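Local coordinates for protein cytosine-specific methyltransferase (Escherichia coli O157:H7 EDL933, PDB 3G7U) that probably transfers a methyl group from S-adenosyl-L-methionine to C5 of cytosine in DNA, as a prophage-encoded member of the C5-methyltransferase family, at residues A[265-270]-A[277-282]; A[289-294]-A[325-330]; A[202-207]-A[315-320]; A[227-232]-A[355-360]. All blocks are in the same frame, centred on the assembly; numbering follows the deposited sequence. Where two conformers were deposited one is given.

Contact 1 of 4, residues A[265-270]-A[277-282]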
# COMPACT_ATOMS: atom_id res chain seq x y z
N GLN A 265 10.93 -23.56 17.02
CA GLN A 265 11.04 -24.15 15.72
C GLN A 265 10.27 -25.47 15.62
O GLN A 265 9.62 -25.75 14.62
CB GLN A 265 12.52 -24.36 15.43
CG GLN A 265 12.86 -24.69 14.03
CD GLN A 265 14.34 -24.52 13.74
OE1 GLN A 265 14.88 -25.14 12.83
NE2 GLN A 265 15.01 -23.67 14.51
N GLU A 266 10.33 -26.29 16.68
CA GLU A 266 9.63 -27.58 16.67
C GLU A 266 8.12 -27.38 16.77
O GLU A 266 7.33 -28.08 16.13
CB GLU A 266 10.16 -28.49 17.79
CG GLU A 266 11.38 -29.31 17.34
CD GLU A 266 12.28 -29.78 18.50
OE1 GLU A 266 11.89 -29.63 19.69
OE2 GLU A 266 13.38 -30.30 18.21
N ARG A 267 7.72 -26.38 17.54
CA ARG A 267 6.33 -26.02 17.65
C ARG A 267 5.79 -25.54 16.29
O ARG A 267 4.70 -25.94 15.90
CB ARG A 267 6.19 -24.94 18.70
CG ARG A 267 4.99 -25.07 19.57
CD ARG A 267 5.11 -24.14 20.74
NE ARG A 267 5.02 -22.74 20.34
CZ ARG A 267 5.79 -21.78 20.84
NH1 ARG A 267 6.70 -22.08 21.75
NH2 ARG A 267 5.66 -20.53 20.42
N TYR A 268 6.56 -24.71 15.57
CA TYR A 268 6.13 -24.22 14.26
C TYR A 268 6.10 -25.33 13.22
O TYR A 268 5.17 -25.40 12.40
CB TYR A 268 7.02 -23.07 13.75
CG TYR A 268 6.94 -21.77 14.51
CD1 TYR A 268 5.97 -21.53 15.48
CD2 TYR A 268 7.87 -20.75 14.26
CE1 TYR A 268 5.91 -20.33 16.17
CE2 TYR A 268 7.81 -19.53 14.95
CZ TYR A 268 6.83 -19.33 15.89
OH TYR A 268 6.80 -18.15 16.57
N ALA A 269 7.11 -26.20 13.25
CA ALA A 269 7.14 -27.37 12.35
C ALA A 269 5.89 -28.25 12.52
O ALA A 269 5.48 -28.91 11.58
CB ALA A 269 8.39 -28.20 12.59
N SER A 270 5.30 -28.21 13.71
CA SER A 270 4.17 -29.09 13.98
C SER A 270 2.83 -28.48 13.57
O SER A 270 1.80 -29.15 13.60
CB SER A 270 4.18 -29.52 15.45
OG SER A 270 5.29 -30.38 15.68
N ASP A 277 -0.61 -20.87 16.36
CA ASP A 277 0.19 -21.38 17.46
C ASP A 277 -0.44 -20.88 18.75
O ASP A 277 -0.57 -19.68 18.95
CB ASP A 277 1.63 -20.88 17.34
CG ASP A 277 2.51 -21.37 18.48
OD1 ASP A 277 2.74 -22.60 18.54
OD2 ASP A 277 2.95 -20.54 19.29
N LYS A 278 -0.83 -21.80 19.63
CA LYS A 278 -1.54 -21.45 20.87
C LYS A 278 -0.74 -20.46 21.69
O LYS A 278 -1.31 -19.54 22.27
CB LYS A 278 -1.89 -22.70 21.71
CG LYS A 278 -3.18 -23.45 21.32
CD LYS A 278 -3.15 -24.04 19.90
CE LYS A 278 -4.39 -24.84 19.58
NZ LYS A 278 -4.87 -24.62 18.18
N ILE A 279 0.59 -20.62 21.68
CA ILE A 279 1.48 -19.79 22.49
C ILE A 279 1.82 -18.41 21.89
O ILE A 279 1.59 -17.40 22.55
CB ILE A 279 2.75 -20.59 22.92
CG1 ILE A 279 2.35 -21.71 23.90
CG2 ILE A 279 3.79 -19.68 23.57
CD1 ILE A 279 3.27 -22.93 23.90
N SER A 280 2.35 -18.37 20.67
CA SER A 280 2.77 -17.08 20.07
C SER A 280 1.64 -16.35 19.35
O SER A 280 1.76 -15.15 19.07
CB SER A 280 3.95 -17.27 19.11
OG SER A 280 3.56 -17.88 17.89
N ARG A 281 0.56 -17.07 19.06
CA ARG A 281 -0.60 -16.57 18.28
C ARG A 281 -0.32 -16.33 16.80
O ARG A 281 -1.18 -15.82 16.07
CB ARG A 281 -1.26 -15.35 18.94
CG ARG A 281 -2.51 -15.70 19.74
CD ARG A 281 -3.18 -14.44 20.26
NE ARG A 281 -2.69 -14.08 21.59
CZ ARG A 281 -1.76 -13.17 21.86
NH1 ARG A 281 -1.41 -12.94 23.12
NH2 ARG A 281 -1.17 -12.48 20.88
N SER A 282 0.87 -16.69 16.34
CA SER A 282 1.19 -16.66 14.93
C SER A 282 0.48 -17.81 14.24
O SER A 282 0.32 -18.90 14.81
CB SER A 282 2.70 -16.76 14.73
OG SER A 282 3.33 -15.48 14.80
O HOH W 1 5.54 -15.03 16.23
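The guanidinium of Arg267 has Ile279 over one face, with CB 3.7 Å above the plane and offset toward the rim, while the carboxylate of Asp277 lies at its edge. The two charged planes are only 21° apart, which allows a side-on, two-nitrogen grip: NE of Arg267 donates to OD1 of Asp277 at 2.9 Å, close to the guanidinium plane, and NH2 reaches OD2 of Asp277, also at 2.9 Å, along a more tilted path. Both oxygens are met on their syn sides. A bend at chi3 (68°) turns the arginine off its helix toward the acid. At the edge of the Tyr268 ring stands Ser280, its OG 3.5 Å from OH of Tyr268.

On its anti side OD2 of Asp277 accepts two further donors, the backbone N of Ser280 at 2.6 Å and OG of Ser280 at 3.1 Å. The bond to the amide three residues on makes an Asx motif, for which aspartate, its carboxylate one methylene from CA, is the right length, and it holds the carboxylate from the side away from the arginine. This turn follows helix 262-269 in what is probably the smaller, target-recognition lobe of the family. Three donors on OD2 would be expected to favour the charged carboxylate. Beyond it, OG of Ser282 accepts from a water at 2.7 Å and bonds to the carbonyl of Arg309, and the Tyr268 ring meets His260 edge-to-face.

Contact 2 of 4, residues A[289-294]-A[325-330]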
# COMPACT_ATOMS: atom_id res chain seq x y z
N GLY A 289 -4.22 -21.05 0.24
CA GLY A 289 -5.08 -20.00 0.77
C GLY A 289 -4.41 -18.66 0.53
O GLY A 289 -3.55 -18.55 -0.33
N PHE A 290 -4.80 -17.65 1.29
CA PHE A 290 -4.25 -16.30 1.18
C PHE A 290 -3.74 -15.85 2.53
O PHE A 290 -4.07 -16.43 3.59
CB PHE A 290 -5.34 -15.33 0.70
CG PHE A 290 -6.04 -15.76 -0.55
CD1 PHE A 290 -5.48 -15.52 -1.80
CD2 PHE A 290 -7.28 -16.42 -0.49
CE1 PHE A 290 -6.11 -15.94 -2.98
CE2 PHE A 290 -7.92 -16.85 -1.67
CZ PHE A 290 -7.34 -16.60 -2.91
N CYS A 291 -2.96 -14.78 2.52
CA CYS A 291 -2.40 -14.25 3.74
C CYS A 291 -3.51 -13.50 4.48
O CYS A 291 -4.17 -12.65 3.89
CB CYS A 291 -1.23 -13.32 3.40
SG CYS A 291 -0.34 -12.67 4.81
N PRO A 292 -3.74 -13.81 5.77
CA PRO A 292 -4.76 -13.06 6.51
C PRO A 292 -4.34 -11.58 6.68
O PRO A 292 -3.24 -11.21 6.24
CB PRO A 292 -4.82 -13.75 7.88
CG PRO A 292 -3.96 -14.93 7.81
CD PRO A 292 -3.06 -14.81 6.61
N THR A 293 -5.17 -10.74 7.29
CA THR A 293 -4.77 -9.33 7.49
C THR A 293 -3.40 -9.17 8.20
O THR A 293 -3.25 -9.55 9.37
CB THR A 293 -5.87 -8.52 8.22
OG1 THR A 293 -7.15 -8.80 7.63
CG2 THR A 293 -5.58 -7.00 8.14
N LEU A 294 -2.42 -8.61 7.48
CA LEU A 294 -1.04 -8.42 7.99
C LEU A 294 -0.93 -7.38 9.12
O LEU A 294 -1.64 -6.38 9.13
CB LEU A 294 -0.06 -8.08 6.85
CG LEU A 294 0.49 -9.25 6.01
CD1 LEU A 294 1.12 -8.79 4.69
CD2 LEU A 294 1.49 -10.08 6.81
N ALA A 325 6.09 -8.66 1.81
CA ALA A 325 5.94 -7.68 0.70
C ALA A 325 5.25 -8.34 -0.46
O ALA A 325 4.34 -7.76 -1.07
CB ALA A 325 7.29 -7.16 0.25
N ARG A 326 5.68 -9.58 -0.80
CA ARG A 326 5.03 -10.26 -1.90
C ARG A 326 3.57 -10.53 -1.59
O ARG A 326 2.68 -10.34 -2.44
CB ARG A 326 5.74 -11.57 -2.19
CG ARG A 326 7.10 -11.41 -2.80
CD ARG A 326 7.37 -12.61 -3.67
NE ARG A 326 8.62 -12.54 -4.47
CZ ARG A 326 9.12 -13.60 -5.09
NH1 ARG A 326 10.25 -13.52 -5.79
NH2 ARG A 326 8.47 -14.76 -4.99
N LEU A 327 3.29 -10.97 -0.38
CA LEU A 327 1.93 -11.30 -0.05
C LEU A 327 1.03 -10.05 -0.03
O LEU A 327 -0.17 -10.15 -0.22
CB LEU A 327 1.91 -12.00 1.31
CG LEU A 327 2.63 -13.36 1.25
CD1 LEU A 327 2.82 -13.86 2.69
CD2 LEU A 327 1.76 -14.39 0.45
N GLN A 328 1.62 -8.88 0.17
CA GLN A 328 0.84 -7.64 0.21
C GLN A 328 0.65 -7.04 -1.19
O GLN A 328 -0.18 -6.17 -1.36
CB GLN A 328 1.54 -6.65 1.18
CG GLN A 328 0.89 -5.32 1.42
CD GLN A 328 -0.41 -5.41 2.16
OE1 GLN A 328 -0.74 -6.43 2.78
NE2 GLN A 328 -1.18 -4.33 2.10
N GLY A 329 1.34 -7.59 -2.19
CA GLY A 329 1.24 -7.11 -3.54
C GLY A 329 2.29 -6.10 -3.96
O GLY A 329 2.13 -5.42 -4.97
N PHE A 330 3.40 -6.01 -3.23
CA PHE A 330 4.49 -5.15 -3.65
C PHE A 330 5.41 -5.88 -4.62
O PHE A 330 5.62 -7.09 -4.51
CB PHE A 330 5.33 -4.68 -2.42
CG PHE A 330 4.75 -3.50 -1.68
CD1 PHE A 330 5.08 -2.19 -2.05
CD2 PHE A 330 3.95 -3.72 -0.58
CE1 PHE A 330 4.55 -1.11 -1.34
CE2 PHE A 330 3.41 -2.67 0.13
CZ PHE A 330 3.73 -1.37 -0.25
O HOH W 2 -2.54 -8.04 4.55
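With chi1 at -176°, Cys291 swings its SG anti to the backbone N and onto Leu327, whose CD1 meets the sulfur at 4.0 Å. The two CB atoms, of Cys291 and Leu327, also lie 4.0 Å apart, so the small cysteine lets the loop pass close to the helix. Further along, Gln328 bends at chi2 (68°), bringing its amide over to Leu294. The two side chains slide past each other in opposite directions, CD1 of Leu294 resting 3.6 Å from OE1 of Gln328.

No direct hydrogen bond joins the segments. A water does so instead, accepting from the backbone N of Leu294 at 3.0 Å and donating to OE1 of Gln328 at 3.0 Å. OE1 also takes a weak bond from NE of Arg162. Leu294 is poorly ordered, and the residues that follow it were not modelled.

Helix 321-328 ends here in a Schellman motif: Gly329 takes positive phi, while the N of Phe330 bonds to O of Ala325 at 2.9 Å. The sequence resembles conserved motif IX of C5-cytosine methyltransferases. Arg326, on this same helix, forms a salt bridge with Asp332 and touches helix 225-231, whereas Ala325 and Gln328 pack on Ile347 of helix 340-348. On the loop side, Cys291 is held by backbone bonds to Pro159 and Ile161, just before strand 163-171.

Contact 3 of 4, residues A[202-207]-A[315-320]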
# COMPACT_ATOMS: atom_id res chain seq x y z
N ASP A 202 15.20 -21.07 -0.09
CA ASP A 202 14.78 -21.94 1.01
C ASP A 202 15.67 -21.81 2.24
O ASP A 202 15.26 -22.17 3.35
CB ASP A 202 14.79 -23.42 0.55
CG ASP A 202 13.53 -23.80 -0.22
OD1 ASP A 202 12.41 -23.42 0.22
OD2 ASP A 202 13.67 -24.45 -1.27
N ILE A 203 16.90 -21.37 2.02
CA ILE A 203 17.86 -21.13 3.10
C ILE A 203 18.10 -19.64 3.23
O ILE A 203 18.56 -18.99 2.29
CB ILE A 203 19.23 -21.81 2.85
CG1 ILE A 203 19.09 -23.31 2.56
CG2 ILE A 203 20.20 -21.53 4.01
CD1 ILE A 203 18.48 -24.12 3.65
N ILE A 204 17.80 -19.08 4.41
CA ILE A 204 17.98 -17.63 4.54
C ILE A 204 18.79 -17.30 5.80
O ILE A 204 18.96 -18.15 6.66
CB ILE A 204 16.60 -16.89 4.63
CG1 ILE A 204 15.76 -17.53 5.76
CG2 ILE A 204 15.88 -16.89 3.28
CD1 ILE A 204 14.44 -16.90 5.90
N ASP A 205 19.33 -16.09 5.84
CA ASP A 205 20.07 -15.59 7.00
C ASP A 205 19.06 -15.29 8.10
O ASP A 205 18.36 -14.27 8.06
CB ASP A 205 20.76 -14.27 6.61
CG ASP A 205 21.52 -13.63 7.78
OD1 ASP A 205 21.66 -14.21 8.89
OD2 ASP A 205 22.04 -12.54 7.55
N ALA A 206 19.04 -16.14 9.10
CA ALA A 206 18.23 -15.92 10.29
C ALA A 206 19.06 -15.22 11.37
O ALA A 206 20.01 -15.77 11.94
CB ALA A 206 17.66 -17.25 10.77
N ASN A 207 18.72 -13.97 11.61
CA ASN A 207 19.36 -13.19 12.64
C ASN A 207 18.36 -12.55 13.60
O ASN A 207 17.19 -12.86 13.59
CB ASN A 207 20.26 -12.15 12.02
CG ASN A 207 19.55 -11.31 11.03
OD1 ASN A 207 18.71 -10.53 11.37
ND2 ASN A 207 19.87 -11.50 9.79
N HIS A 315 8.42 -23.97 5.95
CA HIS A 315 9.54 -23.80 6.87
C HIS A 315 9.09 -23.45 8.26
O HIS A 315 8.10 -22.72 8.45
CB HIS A 315 10.54 -22.74 6.36
CG HIS A 315 11.08 -23.04 5.00
ND1 HIS A 315 11.75 -24.21 4.70
CD2 HIS A 315 11.04 -22.33 3.85
CE1 HIS A 315 12.10 -24.20 3.43
NE2 HIS A 315 11.67 -23.08 2.89
N PRO A 316 9.81 -23.95 9.27
CA PRO A 316 9.41 -23.68 10.64
C PRO A 316 9.86 -22.31 11.19
O PRO A 316 10.64 -22.23 12.13
CB PRO A 316 10.07 -24.84 11.41
CG PRO A 316 11.29 -25.19 10.61
CD PRO A 316 10.98 -24.86 9.18
N ARG A 317 9.29 -21.22 10.65
CA ARG A 317 9.79 -19.90 10.96
C ARG A 317 8.73 -18.85 10.60
O ARG A 317 7.84 -19.14 9.79
CB ARG A 317 11.08 -19.63 10.15
CG ARG A 317 10.93 -19.81 8.65
CD ARG A 317 12.08 -19.14 7.94
NE ARG A 317 12.08 -19.24 6.48
CZ ARG A 317 11.37 -18.47 5.63
NH1 ARG A 317 10.54 -17.54 6.09
NH2 ARG A 317 11.52 -18.62 4.32
N VAL A 318 8.83 -17.64 11.16
CA VAL A 318 8.03 -16.54 10.66
C VAL A 318 8.50 -16.18 9.26
O VAL A 318 9.63 -16.52 8.88
CB VAL A 318 8.12 -15.30 11.57
CG1 VAL A 318 7.58 -15.65 12.95
CG2 VAL A 318 9.56 -14.86 11.72
N ILE A 319 7.64 -15.53 8.47
CA ILE A 319 8.00 -15.12 7.10
C ILE A 319 9.02 -13.96 7.13
O ILE A 319 9.13 -13.28 8.16
CB ILE A 319 6.72 -14.74 6.26
CG1 ILE A 319 5.96 -13.57 6.90
CG2 ILE A 319 5.83 -16.04 6.03
CD1 ILE A 319 4.76 -13.09 6.03
N THR A 320 9.71 -13.72 6.02
CA THR A 320 10.67 -12.66 5.89
C THR A 320 9.96 -11.39 5.44
O THR A 320 8.82 -11.44 4.96
CB THR A 320 11.73 -12.99 4.83
OG1 THR A 320 11.08 -13.06 3.57
CG2 THR A 320 12.41 -14.31 5.11
O HOH W 3 14.05 -21.24 5.94
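The run from His315 to Thr320 is the extended approach to helix 321-328, passing through an inverse gamma turn centred on Pro316 and ending at Thr320, the N-cap; it is met here by Asp202 and Ile204. Histidine and acid form a His-carboxylate hydrogen bond: NE2 of His315 donates to OD1 of Asp202 at 2.8 Å, with an N-H...O angle of 144°. The acceptor lies in the ring plane but is approached on its anti side, and the two planes stand 72° apart. The carbonyl O of Asp202 is meanwhile perched over a face of the ring, near its rim. A water links this O (3.0 Å) to NE of Arg317 (2.9 Å).

Ile204 supplies the apolar half. The extended CG1 branch puts CD1 of Ile204 over one face of the Arg317 guanidinium, 3.4 Å from NE of Arg317, and tip to tip with CG2 of Thr320 at 3.4 Å, a tight fit for two methyl groups. Arg317 suits the place because its flat head can take a methyl on a face while bonding around its edge: NH1 donates in plane to O of Val318 at 3.1 Å and forms a salt bridge with Glu323. OE1 of Glu323 also accepts from the backbone N of Thr320, as in a capping box.

Around this contact, strand 205-207 pairs in parallel with strand 256-258, Pro316 packs on helix 262-269, and Ile319 packs on helix 321-328.

Contact 4 of 4, residues A[227-232]-A[355-360]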
# COMPACT_ATOMS: atom_id res chain seq x y z
N TYR A 227 3.29 -12.17 -11.92
CA TYR A 227 4.75 -12.16 -12.07
C TYR A 227 5.24 -11.01 -12.90
O TYR A 227 6.36 -10.54 -12.71
CB TYR A 227 5.25 -13.52 -12.63
CG TYR A 227 4.87 -14.64 -11.70
CD1 TYR A 227 5.50 -14.80 -10.46
CD2 TYR A 227 3.82 -15.51 -12.02
CE1 TYR A 227 5.12 -15.80 -9.57
CE2 TYR A 227 3.43 -16.53 -11.14
CZ TYR A 227 4.09 -16.67 -9.92
OH TYR A 227 3.72 -17.65 -9.04
N GLU A 228 4.39 -10.51 -13.81
CA GLU A 228 4.78 -9.30 -14.58
C GLU A 228 4.78 -8.09 -13.64
O GLU A 228 5.61 -7.20 -13.78
CB GLU A 228 3.81 -8.98 -15.73
CG GLU A 228 3.22 -10.15 -16.54
CD GLU A 228 4.26 -11.04 -17.27
OE1 GLU A 228 5.33 -10.54 -17.68
OE2 GLU A 228 3.97 -12.26 -17.44
N LYS A 229 3.82 -8.06 -12.73
CA LYS A 229 3.75 -7.00 -11.71
C LYS A 229 4.88 -7.19 -10.69
O LYS A 229 5.45 -6.22 -10.18
CB LYS A 229 2.39 -7.05 -11.00
CG LYS A 229 1.25 -6.59 -11.87
CD LYS A 229 0.03 -6.22 -11.05
CE LYS A 229 -1.11 -5.69 -11.98
NZ LYS A 229 -0.64 -4.57 -12.88
N LEU A 230 5.22 -8.44 -10.41
CA LEU A 230 6.26 -8.73 -9.41
C LEU A 230 7.66 -8.29 -9.85
O LEU A 230 8.40 -7.72 -9.06
CB LEU A 230 6.23 -10.22 -9.01
CG LEU A 230 7.04 -10.69 -7.79
CD1 LEU A 230 6.41 -10.17 -6.47
CD2 LEU A 230 7.05 -12.23 -7.76
N TRP A 231 7.99 -8.53 -11.12
CA TRP A 231 9.33 -8.32 -11.67
C TRP A 231 9.45 -7.17 -12.68
O TRP A 231 10.53 -6.90 -13.17
CB TRP A 231 9.89 -9.64 -12.25
CG TRP A 231 9.98 -10.70 -11.18
CD1 TRP A 231 10.44 -10.53 -9.88
CD2 TRP A 231 9.60 -12.08 -11.28
NE1 TRP A 231 10.36 -11.72 -9.19
CE2 TRP A 231 9.84 -12.68 -10.02
CE3 TRP A 231 9.07 -12.87 -12.32
CZ2 TRP A 231 9.57 -14.04 -9.76
CZ3 TRP A 231 8.77 -14.23 -12.05
CH2 TRP A 231 9.02 -14.78 -10.79
N GLY A 232 8.35 -6.47 -12.96
CA GLY A 232 8.37 -5.37 -13.95
C GLY A 232 7.30 -4.33 -13.69
O GLY A 232 7.01 -4.01 -12.52
N VAL A 355 -4.31 -3.67 -5.64
CA VAL A 355 -5.62 -3.09 -5.41
C VAL A 355 -5.62 -1.60 -5.78
O VAL A 355 -6.47 -1.15 -6.54
CB VAL A 355 -6.05 -3.24 -3.95
CG1 VAL A 355 -7.35 -2.49 -3.70
CG2 VAL A 355 -6.20 -4.73 -3.59
N ALA A 356 -4.62 -0.86 -5.27
CA ALA A 356 -4.51 0.57 -5.58
C ALA A 356 -4.46 0.83 -7.08
O ALA A 356 -5.20 1.70 -7.57
CB ALA A 356 -3.29 1.21 -4.86
N GLU A 357 -3.66 0.05 -7.82
CA GLU A 357 -3.53 0.24 -9.27
C GLU A 357 -4.87 0.06 -9.97
O GLU A 357 -5.25 0.86 -10.84
CB GLU A 357 -2.54 -0.72 -9.89
CG GLU A 357 -2.29 -0.40 -11.41
CD GLU A 357 -1.45 -1.45 -12.08
OE1 GLU A 357 -1.00 -2.39 -11.38
OE2 GLU A 357 -1.24 -1.33 -13.31
N TYR A 358 -5.59 -0.98 -9.58
CA TYR A 358 -6.85 -1.28 -10.23
C TYR A 358 -7.86 -0.15 -10.10
O TYR A 358 -8.42 0.26 -11.12
CB TYR A 358 -7.44 -2.59 -9.74
CG TYR A 358 -8.33 -3.24 -10.81
CD1 TYR A 358 -7.79 -4.16 -11.71
CD2 TYR A 358 -9.68 -2.91 -10.92
CE1 TYR A 358 -8.58 -4.75 -12.70
CE2 TYR A 358 -10.47 -3.50 -11.91
CZ TYR A 358 -9.91 -4.42 -12.80
OH TYR A 358 -10.67 -5.03 -13.79
N ILE A 359 -8.09 0.29 -8.86
CA ILE A 359 -9.03 1.37 -8.55
C ILE A 359 -8.63 2.69 -9.20
O ILE A 359 -9.47 3.35 -9.82
CB ILE A 359 -9.17 1.57 -7.02
CG1 ILE A 359 -9.61 0.26 -6.32
CG2 ILE A 359 -10.10 2.74 -6.68
CD1 ILE A 359 -10.93 -0.37 -6.83
N LEU A 360 -7.35 3.06 -9.05
CA LEU A 360 -6.86 4.31 -9.64
C LEU A 360 -6.87 4.30 -11.18
O LEU A 360 -7.05 5.35 -11.79
CB LEU A 360 -5.48 4.67 -9.03
CG LEU A 360 -5.63 5.29 -7.61
CD1 LEU A 360 -4.33 5.13 -6.81
CD2 LEU A 360 -6.04 6.79 -7.70
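NZ of Lys229 is gripped by two acceptors, OE1 of Glu357 across the contact and OE1 of Gln233 just beyond its own helix. The bond to OE1 of Glu357 is short, 2.7 Å, and makes a hydrogen-bonded salt bridge. The ammonium sits on the syn side of that oxygen, tilted 26° from the carboxylate plane, with OE2 of Glu357 farther off at 3.3 Å from NZ. The approach is therefore uneven, with OE1 nearer than OE2.

The two side chains come from opposite directions and span a wide gap, for the CA atoms of Lys229 and Glu357 are 10.6 Å apart. Long residues are what such a distance needs. Glutamate runs extended from CG to its carboxylate, and lysine is extended as far as CE before a bend at chi4 (-52°) turns NZ in toward the acid. That bend leaves CE of Lys229 3.4 Å from OE1 of Glu357, so the last methylene also lies against the oxygen. The contact is small and near the surface, a single polar bridge between helices whose backbones do not meet here.

Arg21 of helix 14-22 lies beside both helices: the Glu357 side chain touches it, and its NH2 bonds to the carbonyls of Lys229 and Gly232, at the end of helix 225-231. The same helix 225-231 lays Leu230 and Trp231 against Arg326 of helix 321-328. Helix 353-367 packs Ile359 and Leu360 on strand 114-119 of the central Rossmann-like sheet.

Overall arrangement
Past the central sheet strands, the chain first reaches 202-207, which waits over a hundred residues for 315-320 to close contact 3. Next comes 227-232, completed only by 355-360 near the C terminus, so contacts 3 and 4 cross. Contact 1 closes a short loop after helix 262-269, nested within both. Contact 2 opens after it, at 289-294, and closes at 325-330, crossing contact 3 but lying inside contact 4. Contacts 1 and 3 touch through Pro316, 2 and 3 through Leu327 and Ile319, and 2 and 4 through Arg326 and Leu230. Together they tie what is probably the smaller lobe, through helices 321-328 and 225-231, to helix 353-367 on the sheet.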